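Long-range contacts in intimin (Escherichia coli O127:H6 str. E2348/69, PDB 6TQD), which probably serves as an adhesin of attaching and effacing bacteria, its passenger including Ig-like domains, with the D00 and D0 domains forming a constitutively extended juncture: residues Ile130-Thr135 against Val174-Asp179; Leu44-Gly49 against Asn75-Thr80; Asp108-Thr113 against Thr190-Ser195. All blocks are in the same frame, centred on the assembly; numbering follows the deposited sequence. Where two conformers were deposited one is given.

Along the chain contact 2 closes first; contact 1 then lies nested inside the loop that contact 3 closes. Contact 2 belongs to the N-terminal sandwich and contact 1 to the C-terminal bacterial Ig-like domain, with centres about 35 Å apart on opposite sides of the chain's centre. Contact 3 joins the start of strand 111-117, just after the passage between the domains, to the loop before strand 197-205; its centre lies about 20 Å from that of contact 1 and 25 Å from that of contact 2. Contacts 1 and 3 share one sheet, strands 130-138 and 111-117 being neighbours in it. This end-to-end spread fits the extended form of the juncture.

Contact 1 (Ile130-Thr135 against Val174-Asp179); sequences ITYTAT and VTLKSD
In the antiparallel sheet of the bacterial Ig-like domain, strands 130-138 and 171-177 pair through Ile130-Leu176, Thr131-Thr175 and Tyr132-Val174. The first and last are hydrogen-bonded pairs, the middle one a non-hydrogen-bonded pair. Tyr132 N gives Val174 O a nearly straight bond of 2.8 Å (174° at the hydrogen), and Val174 N returns a longer one of 3.1 Å to Tyr132 O. At the other end Ile130 and Leu176 exchange N-H...O bonds in both directions. Ile130 O also takes a CA-H...O contact from Thr175 CA at 3.3 Å.

On the face carrying Ile130, Tyr132, Val174 and Leu176, the phenol leans diagonally across to the next pair. With Tyr132 CG beside its own backbone N (chi1 -72°), Tyr132 CE1 comes obliquely to 3.8 Å from Leu176 CB, and Tyr132 OH lies 3.6 Å from Leu176 CD2. Val174 CG1 meets the root of the tyrosine, 3.9 Å from Tyr132 CB. On the other face Thr131 OG1 rests against the methyl Thr175 CG2 at 3.8 Å.

The Tyr132 ring also meets Phe115 of strand 111-117, another neighbour of strand 130-138. Across the sandwich, strands 182-189 and 197-205 cover this face: Val186 and Val202 touch Tyr132, while Val184 and Phe204 touch Leu176.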
loop_
_atom_site.group_PDB
_atom_site.type_symbol
_atom_site.label_atom_id
_atom_site.label_comp_id
_atom_site.label_asym_id
_atom_site.label_seq_id
_atom_site.Cartn_x
_atom_site.Cartn_y
_atom_site.Cartn_z
ATOM N N ILE A 130 -23.384 -12.519 6.031
ATOM C CA ILE A 130 -22.301 -12.090 5.150
ATOM C C ILE A 130 -21.148 -11.664 6.046
ATOM O O ILE A 130 -21.315 -10.803 6.917
ATOM C CB ILE A 130 -22.752 -10.941 4.239
ATOM C CG1 ILE A 130 -23.898 -11.402 3.327
ATOM C CG2 ILE A 130 -21.573 -10.418 3.424
ATOM C CD1 ILE A 130 -24.440 -10.312 2.422
ATOM N N THR A 131 -19.976 -12.264 5.845
ATOM C CA THR A 131 -18.825 -12.006 6.701
ATOM C C THR A 131 -17.855 -11.084 5.980
ATOM O O THR A 131 -17.440 -11.366 4.849
ATOM C CB THR A 131 -18.121 -13.299 7.097
ATOM O OG1 THR A 131 -19.060 -14.143 7.783
ATOM C CG2 THR A 131 -16.945 -13.010 8.004
ATOM N N TYR A 132 -17.483 -10.002 6.649
ATOM C CA TYR A 132 -16.583 -8.993 6.104
ATOM C C TYR A 132 -15.219 -9.110 6.761
ATOM O O TYR A 132 -15.111 -9.400 7.951
ATOM C CB TYR A 132 -17.128 -7.592 6.360
ATOM C CG TYR A 132 -18.335 -7.215 5.538
ATOM C CD1 TYR A 132 -19.603 -7.699 5.847
ATOM C CD2 TYR A 132 -18.212 -6.353 4.460
ATOM C CE1 TYR A 132 -20.708 -7.340 5.085
ATOM C CE2 TYR A 132 -19.308 -5.990 3.700
ATOM C CZ TYR A 132 -20.557 -6.483 4.019
ATOM O OH TYR A 132 -21.665 -6.131 3.272
ATOM N N THR A 133 -14.172 -8.845 5.979
ATOM C CA THR A 133 -12.800 -8.874 6.456
ATOM C C THR A 133 -12.160 -7.547 6.084
ATOM O O THR A 133 -12.150 -7.175 4.911
ATOM C CB THR A 133 -12.011 -10.023 5.819
ATOM O OG1 THR A 133 -12.632 -11.273 6.131
ATOM C CG2 THR A 133 -10.572 -10.032 6.336
ATOM N N ALA A 134 -11.648 -6.846 7.079
ATOM C CA ALA A 134 -10.866 -5.641 6.882
ATOM C C ALA A 134 -9.398 -5.970 7.089
ATOM O O ALA A 134 -9.039 -6.683 8.036
ATOM C CB ALA A 134 -11.264 -4.568 7.891
ATOM N N THR A 135 -8.560 -5.474 6.187
ATOM C CA THR A 135 -7.115 -5.587 6.297
ATOM C C THR A 135 -6.540 -4.214 6.592
ATOM O O THR A 135 -6.872 -3.239 5.908
ATOM C CB THR A 135 -6.517 -6.144 5.004
ATOM O OG1 THR A 135 -7.126 -7.400 4.686
ATOM C CG2 THR A 135 -5.015 -6.367 5.183
ATOM N N VAL A 174 -16.246 -9.108 10.826
ATOM C CA VAL A 174 -17.565 -8.815 11.389
ATOM C C VAL A 174 -18.586 -9.476 10.472
ATOM O O VAL A 174 -18.313 -9.717 9.300
ATOM C CB VAL A 174 -17.791 -7.287 11.492
ATOM C CG1 VAL A 174 -17.854 -6.655 10.109
ATOM C CG2 VAL A 174 -19.046 -6.976 12.293
ATOM N N THR A 175 -19.783 -9.767 11.006
ATOM C CA THR A 175 -20.839 -10.359 10.194
ATOM C C THR A 175 -22.024 -9.402 10.077
ATOM O O THR A 175 -22.219 -8.516 10.912
ATOM C CB THR A 175 -21.327 -11.715 10.729
ATOM O OG1 THR A 175 -22.149 -11.520 11.886
ATOM C CG2 THR A 175 -20.145 -12.621 11.078
ATOM N N LEU A 176 -22.785 -9.581 9.002
ATOM C CA LEU A 176 -23.929 -8.749 8.655
ATOM C C LEU A 176 -25.106 -9.655 8.314
ATOM O O LEU A 176 -24.942 -10.623 7.574
ATOM C CB LEU A 176 -23.580 -7.891 7.435
ATOM C CG LEU A 176 -24.637 -6.879 7.019
ATOM C CD1 LEU A 176 -24.614 -5.685 7.966
ATOM C CD2 LEU A 176 -24.434 -6.447 5.573
ATOM N N LYS A 177 -26.282 -9.331 8.849
ATOM C CA LYS A 177 -27.518 -10.062 8.565
ATOM C C LYS A 177 -28.631 -9.047 8.353
ATOM O O LYS A 177 -28.550 -7.907 8.819
ATOM C CB LYS A 177 -27.912 -10.992 9.723
ATOM C CG LYS A 177 -26.860 -12.031 10.083
ATOM C CD LYS A 177 -27.213 -12.764 11.369
ATOM C CE LYS A 177 -26.123 -13.753 11.752
ATOM N NZ LYS A 177 -26.442 -14.476 13.015
ATOM N N SER A 178 -29.690 -9.461 7.662
ATOM C CA SER A 178 -30.811 -8.550 7.443
ATOM C C SER A 178 -32.098 -9.326 7.218
ATOM O O SER A 178 -32.083 -10.399 6.610
ATOM C CB SER A 178 -30.573 -7.632 6.240
ATOM O OG SER A 178 -31.652 -6.729 6.080
ATOM N N ASP A 179 -33.201 -8.760 7.715
ATOM C CA ASP A 179 -34.555 -9.249 7.489
ATOM C C ASP A 179 -35.268 -8.539 6.342
ATOM O O ASP A 179 -36.447 -8.815 6.099
ATOM C CB ASP A 179 -35.395 -9.040 8.758
ATOM C CG ASP A 179 -35.015 -9.982 9.877
ATOM O OD1 ASP A 179 -35.215 -11.206 9.722
ATOM O OD2 ASP A 179 -34.514 -9.498 10.915
#

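Contact 2 (Leu44-Gly49 against Asn75-Thr80); sequences LRSQGG and NVYKVT
Tyr77, on strand 76-85, projects into the bend formed by Leu44 and Gln47, and from CB to OH it is met first by the leucine and then by the glutamine. Tyr77 CB lies 3.7 Å from Leu44 CD2. The same methyl continues to the base of the ring, 3.8 Å from Tyr77 CG, and contacts CD2 of the ring as well, in an oblique approach. Tyr77 CD1 passes the helical backbone, near N and CA of Leu44. Further out the partner changes: Gln47 CG comes to the ring edge, 4.0 Å from Tyr77 CE1, and closes to 3.5 Å from Tyr77 OH, with Gln47 CB a little behind. It is the aliphatic part of the glutamine that touches the phenol, since the chain bends about its CB-CG bond (chi2 -64°) and carries its amide away from the strand.

Two residues along the strand, Val79 CG1 packs 4.0 Å from Leu44 CG, so the leucine spans both inward-facing residues. Pro67 touches Leu44, Gln47 and Tyr77, and Ile51 adds to the apolar surroundings of Leu44 and Val79.

The loop is shaped by a Schellman motif: Gly49 N reaches Leu44 O at 2.9 Å and Gly48 N reaches Arg45 O, with Gly48 at positive phi (87°) as C-prime residue. A short connecting helix ends here over the core of a two-sheet sandwich, consistent with an Ig-like fold, between strand 34-40 of one sheet and strand 50-53 of the other.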
loop_
_atom_site.group_PDB
_atom_site.type_symbol
_atom_site.label_atom_id
_atom_site.label_comp_id
_atom_site.label_asym_id
_atom_site.label_seq_id
_atom_site.Cartn_x
_atom_site.Cartn_y
_atom_site.Cartn_z
ATOM N N LEU A 44 10.569 -2.172 -11.383
ATOM C CA LEU A 44 9.613 -1.116 -11.671
ATOM C C LEU A 44 9.138 -1.166 -13.113
ATOM O O LEU A 44 7.960 -0.920 -13.391
ATOM C CB LEU A 44 10.220 0.271 -11.428
ATOM C CG LEU A 44 10.421 0.753 -10.008
ATOM C CD1 LEU A 44 11.233 2.045 -10.038
ATOM C CD2 LEU A 44 9.089 0.958 -9.310
ATOM N N ARG A 45 10.044 -1.455 -14.044
ATOM C CA ARG A 45 9.672 -1.444 -15.456
ATOM C C ARG A 45 8.676 -2.544 -15.787
ATOM O O ARG A 45 7.907 -2.398 -16.739
ATOM C CB ARG A 45 10.911 -1.525 -16.341
ATOM C CG ARG A 45 11.796 -0.323 -16.161
ATOM C CD ARG A 45 12.858 -0.184 -17.227
ATOM N NE ARG A 45 13.718 0.941 -16.870
ATOM C CZ ARG A 45 13.683 2.150 -17.432
ATOM N NH1 ARG A 45 12.861 2.418 -18.441
ATOM N NH2 ARG A 45 14.507 3.089 -16.992
ATOM N N SER A 46 8.684 -3.640 -15.029
ATOM C CA SER A 46 7.703 -4.698 -15.245
ATOM C C SER A 46 6.287 -4.150 -15.185
ATOM O O SER A 46 5.377 -4.694 -15.828
ATOM C CB SER A 46 7.875 -5.789 -14.187
ATOM O OG SER A 46 7.365 -5.360 -12.935
ATOM N N GLN A 47 6.077 -3.078 -14.423
ATOM C CA GLN A 47 4.759 -2.477 -14.264
ATOM C C GLN A 47 4.688 -1.045 -14.786
ATOM O O GLN A 47 3.735 -0.325 -14.477
ATOM C CB GLN A 47 4.306 -2.573 -12.802
ATOM C CG GLN A 47 3.878 -3.966 -12.389
ATOM C CD GLN A 47 2.663 -4.412 -13.171
ATOM O OE1 GLN A 47 1.863 -3.584 -13.610
ATOM N NE2 GLN A 47 2.533 -5.715 -13.377
ATOM N N GLY A 48 5.656 -0.628 -15.602
ATOM C CA GLY A 48 5.593 0.659 -16.255
ATOM C C GLY A 48 6.155 1.827 -15.475
ATOM O O GLY A 48 5.988 2.972 -15.907
ATOM N N GLY A 49 6.800 1.581 -14.342
ATOM C CA GLY A 49 7.511 2.625 -13.635
ATOM C C GLY A 49 8.966 2.631 -14.050
ATOM O O GLY A 49 9.404 1.843 -14.885
ATOM N N ASN A 75 2.902 -4.823 -5.251
ATOM C CA ASN A 75 3.097 -3.375 -5.153
ATOM C C ASN A 75 4.373 -2.994 -4.410
ATOM O O ASN A 75 4.502 -1.863 -3.955
ATOM C CB ASN A 75 1.863 -2.686 -4.569
ATOM C CG ASN A 75 0.663 -2.870 -5.445
ATOM O OD1 ASN A 75 0.636 -2.395 -6.586
ATOM N ND2 ASN A 75 -0.339 -3.603 -4.945
ATOM N N VAL A 76 5.312 -3.933 -4.288
ATOM C CA VAL A 76 6.632 -3.686 -3.731
ATOM C C VAL A 76 7.655 -3.976 -4.818
ATOM O O VAL A 76 7.600 -5.027 -5.460
ATOM C CB VAL A 76 6.890 -4.559 -2.491
ATOM C CG1 VAL A 76 8.264 -4.289 -1.932
ATOM C CG2 VAL A 76 5.850 -4.283 -1.425
ATOM N N TYR A 77 8.582 -3.047 -5.024
ATOM C CA TYR A 77 9.544 -3.134 -6.113
ATOM C C TYR A 77 10.935 -2.922 -5.544
ATOM O O TYR A 77 11.192 -1.898 -4.910
ATOM C CB TYR A 77 9.238 -2.088 -7.189
ATOM C CG TYR A 77 7.839 -2.234 -7.718
ATOM C CD1 TYR A 77 7.560 -3.126 -8.740
ATOM C CD2 TYR A 77 6.801 -1.515 -7.166
ATOM C CE1 TYR A 77 6.275 -3.290 -9.213
ATOM C CE2 TYR A 77 5.504 -1.664 -7.639
ATOM C CZ TYR A 77 5.255 -2.546 -8.658
ATOM O OH TYR A 77 3.975 -2.715 -9.126
ATOM N N LYS A 78 11.822 -3.884 -5.769
ATOM C CA LYS A 78 13.188 -3.826 -5.266
ATOM C C LYS A 78 14.082 -3.449 -6.437
ATOM O O LYS A 78 14.081 -4.135 -7.470
ATOM C CB LYS A 78 13.618 -5.184 -4.710
ATOM C CG LYS A 78 12.752 -5.710 -3.572
ATOM C CD LYS A 78 13.118 -5.152 -2.222
ATOM C CE LYS A 78 12.256 -5.770 -1.124
ATOM N NZ LYS A 78 12.530 -5.174 0.214
ATOM N N VAL A 79 14.823 -2.344 -6.294
ATOM C CA VAL A 79 15.735 -1.870 -7.323
ATOM C C VAL A 79 17.100 -1.667 -6.669
ATOM O O VAL A 79 17.221 -1.590 -5.445
ATOM C CB VAL A 79 15.256 -0.558 -7.977
ATOM C CG1 VAL A 79 13.848 -0.721 -8.542
ATOM C CG2 VAL A 79 15.285 0.579 -6.963
ATOM N N THR A 80 18.144 -1.587 -7.500
ATOM C CA THR A 80 19.494 -1.472 -6.985
ATOM C C THR A 80 20.247 -0.347 -7.688
ATOM O O THR A 80 20.051 -0.093 -8.877
ATOM C CB THR A 80 20.301 -2.779 -7.109
ATOM O OG1 THR A 80 20.203 -3.287 -8.440
ATOM C CG2 THR A 80 19.792 -3.812 -6.115
#

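Contact 3 (Asp108-Thr113 against Thr190-Ser195); sequences DQVGVT and TAEMTS
Asp108 and Glu192 approach each other through a water that lies within 3.0 Å of both Asp108 O and Glu192 OE1. At Gln109 the chain is extended, CG opposite the backbone N (chi1 179°), and slides past Glu192 in the reverse direction. The side chain crosses that of Met193 at about a right angle, with Gln109 NE2 3.5 Å from Met193 CG. Gln109 OE1 takes a hydrogen bond from a second water, which accepts from Thr194 N at 2.9 Å.

Val110 N makes a straight bond to Glu192 OE1 (2.9 Å, 171° at the hydrogen), reaching the oxygen from above the carboxylate plane. Val110 CB lies 3.8 Å from the same oxygen. The carboxylate thus takes a direct backbone N-H, with a water close beside it, where the chain enters strand 111-117 of the bacterial Ig-like sandwich. Glu192 belongs to the type I turn Thr190-Met193, which faces the start of this strand and is part of the loop that leads from strand 182-189 to strand 197-205.

Gly111 CA passes Met193 CG at 3.9 Å. Val112 N then points at Met193 SD in a weak hydrogen bond of 3.3 Å. The sulfur takes a second weak bond from Thr190 N within the turn, so two backbone N-H groups meet the thioether. Val112 CG2 completes the packing against Thr190 CG2 and the sulfur, and Val136 of strand 130-138 touches both Val112 and Thr190.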
loop_
_atom_site.group_PDB
_atom_site.type_symbol
_atom_site.label_atom_id
_atom_site.label_comp_id
_atom_site.label_asym_id
_atom_site.label_seq_id
_atom_site.Cartn_x
_atom_site.Cartn_y
_atom_site.Cartn_z
ATOM N N ASP A 108 2.366 6.311 5.305
ATOM C CA ASP A 108 2.743 6.275 6.708
ATOM C C ASP A 108 1.549 6.126 7.643
ATOM O O ASP A 108 1.730 6.123 8.870
ATOM C CB ASP A 108 3.558 7.499 7.164
ATOM C CG ASP A 108 4.909 7.599 6.472
ATOM O OD1 ASP A 108 5.380 8.741 6.249
ATOM O OD2 ASP A 108 5.499 6.548 6.143
ATOM N N GLN A 109 0.341 5.977 7.115
ATOM C CA GLN A 109 -0.848 5.872 7.949
ATOM C C GLN A 109 -1.131 4.406 8.258
ATOM O O GLN A 109 -0.928 3.535 7.410
ATOM C CB GLN A 109 -2.040 6.466 7.207
ATOM C CG GLN A 109 -3.356 6.389 7.967
ATOM C CD GLN A 109 -4.522 6.828 7.114
ATOM O OE1 GLN A 109 -4.951 7.972 7.169
ATOM N NE2 GLN A 109 -5.006 5.925 6.292
ATOM N N VAL A 110 -1.573 4.137 9.488
ATOM C CA VAL A 110 -2.129 2.829 9.844
ATOM C C VAL A 110 -3.597 2.874 9.419
ATOM O O VAL A 110 -4.420 3.495 10.090
ATOM C CB VAL A 110 -1.971 2.527 11.331
ATOM C CG1 VAL A 110 -2.648 1.213 11.678
ATOM C CG2 VAL A 110 -0.488 2.498 11.712
ATOM N N GLY A 111 -3.924 2.234 8.298
ATOM C CA GLY A 111 -5.233 2.397 7.703
ATOM C C GLY A 111 -5.757 1.107 7.098
ATOM O O GLY A 111 -5.005 0.187 6.776
ATOM N N VAL A 112 -7.078 1.063 6.947
ATOM C CA VAL A 112 -7.738 -0.055 6.273
ATOM C C VAL A 112 -7.444 0.043 4.782
ATOM O O VAL A 112 -7.762 1.049 4.133
ATOM C CB VAL A 112 -9.248 -0.027 6.522
ATOM C CG1 VAL A 112 -9.934 -1.187 5.780
ATOM C CG2 VAL A 112 -9.557 -0.087 8.003
ATOM N N THR A 113 -6.839 -0.999 4.225
ATOM C CA THR A 113 -6.544 -1.005 2.796
ATOM C C THR A 113 -7.549 -1.797 1.972
ATOM O O THR A 113 -7.651 -1.570 0.764
ATOM C CB THR A 113 -5.146 -1.581 2.531
ATOM O OG1 THR A 113 -5.062 -2.906 3.076
ATOM C CG2 THR A 113 -4.075 -0.716 3.164
ATOM N N THR A 190 -10.016 2.837 10.888
ATOM C CA THR A 190 -9.091 2.887 12.010
ATOM C C THR A 190 -8.914 4.335 12.459
ATOM O O THR A 190 -9.259 5.292 11.746
ATOM C CB THR A 190 -7.730 2.291 11.637
ATOM O OG1 THR A 190 -7.200 3.018 10.526
ATOM C CG2 THR A 190 -7.857 0.821 11.299
ATOM N N ALA A 191 -8.327 4.490 13.648
ATOM C CA ALA A 191 -8.291 5.794 14.313
ATOM C C ALA A 191 -7.601 6.873 13.474
ATOM O O ALA A 191 -8.055 8.023 13.464
ATOM C CB ALA A 191 -7.586 5.666 15.670
ATOM N N GLU A 192 -6.510 6.527 12.779
ATOM C CA GLU A 192 -5.748 7.536 12.044
ATOM C C GLU A 192 -6.422 7.972 10.741
ATOM O O GLU A 192 -6.083 9.039 10.211
ATOM C CB GLU A 192 -4.330 7.038 11.733
ATOM C CG GLU A 192 -3.424 6.883 12.939
ATOM C CD GLU A 192 -2.022 6.393 12.578
ATOM O OE1 GLU A 192 -1.674 6.312 11.377
ATOM O OE2 GLU A 192 -1.256 6.064 13.510
ATOM N N MET A 193 -7.336 7.172 10.193
ATOM C CA MET A 193 -7.944 7.500 8.911
ATOM C C MET A 193 -8.836 8.728 9.034
ATOM O O MET A 193 -9.430 8.993 10.087
ATOM C CB MET A 193 -8.794 6.329 8.415
ATOM C CG MET A 193 -7.983 5.119 8.033
ATOM S SD MET A 193 -8.967 3.678 7.708
ATOM C CE MET A 193 -9.751 4.022 6.158
ATOM N N THR A 194 -8.927 9.484 7.938
ATOM C CA THR A 194 -9.761 10.684 7.910
ATOM C C THR A 194 -11.230 10.351 7.678
ATOM O O THR A 194 -12.105 11.138 8.064
ATOM C CB THR A 194 -9.238 11.684 6.873
ATOM O OG1 THR A 194 -9.254 11.098 5.564
ATOM C CG2 THR A 194 -7.804 12.104 7.209
ATOM N N SER A 195 -11.509 9.230 7.014
ATOM C CA SER A 195 -12.859 8.754 6.765
ATOM C C SER A 195 -12.795 7.245 6.578
ATOM O O SER A 195 -11.729 6.675 6.355
ATOM C CB SER A 195 -13.465 9.429 5.531
ATOM O OG SER A 195 -12.715 9.123 4.370
HETATM O O HOH W 1 1.263 5.921 11.797
HETATM O O HOH W 2 -7.601 8.442 5.577
#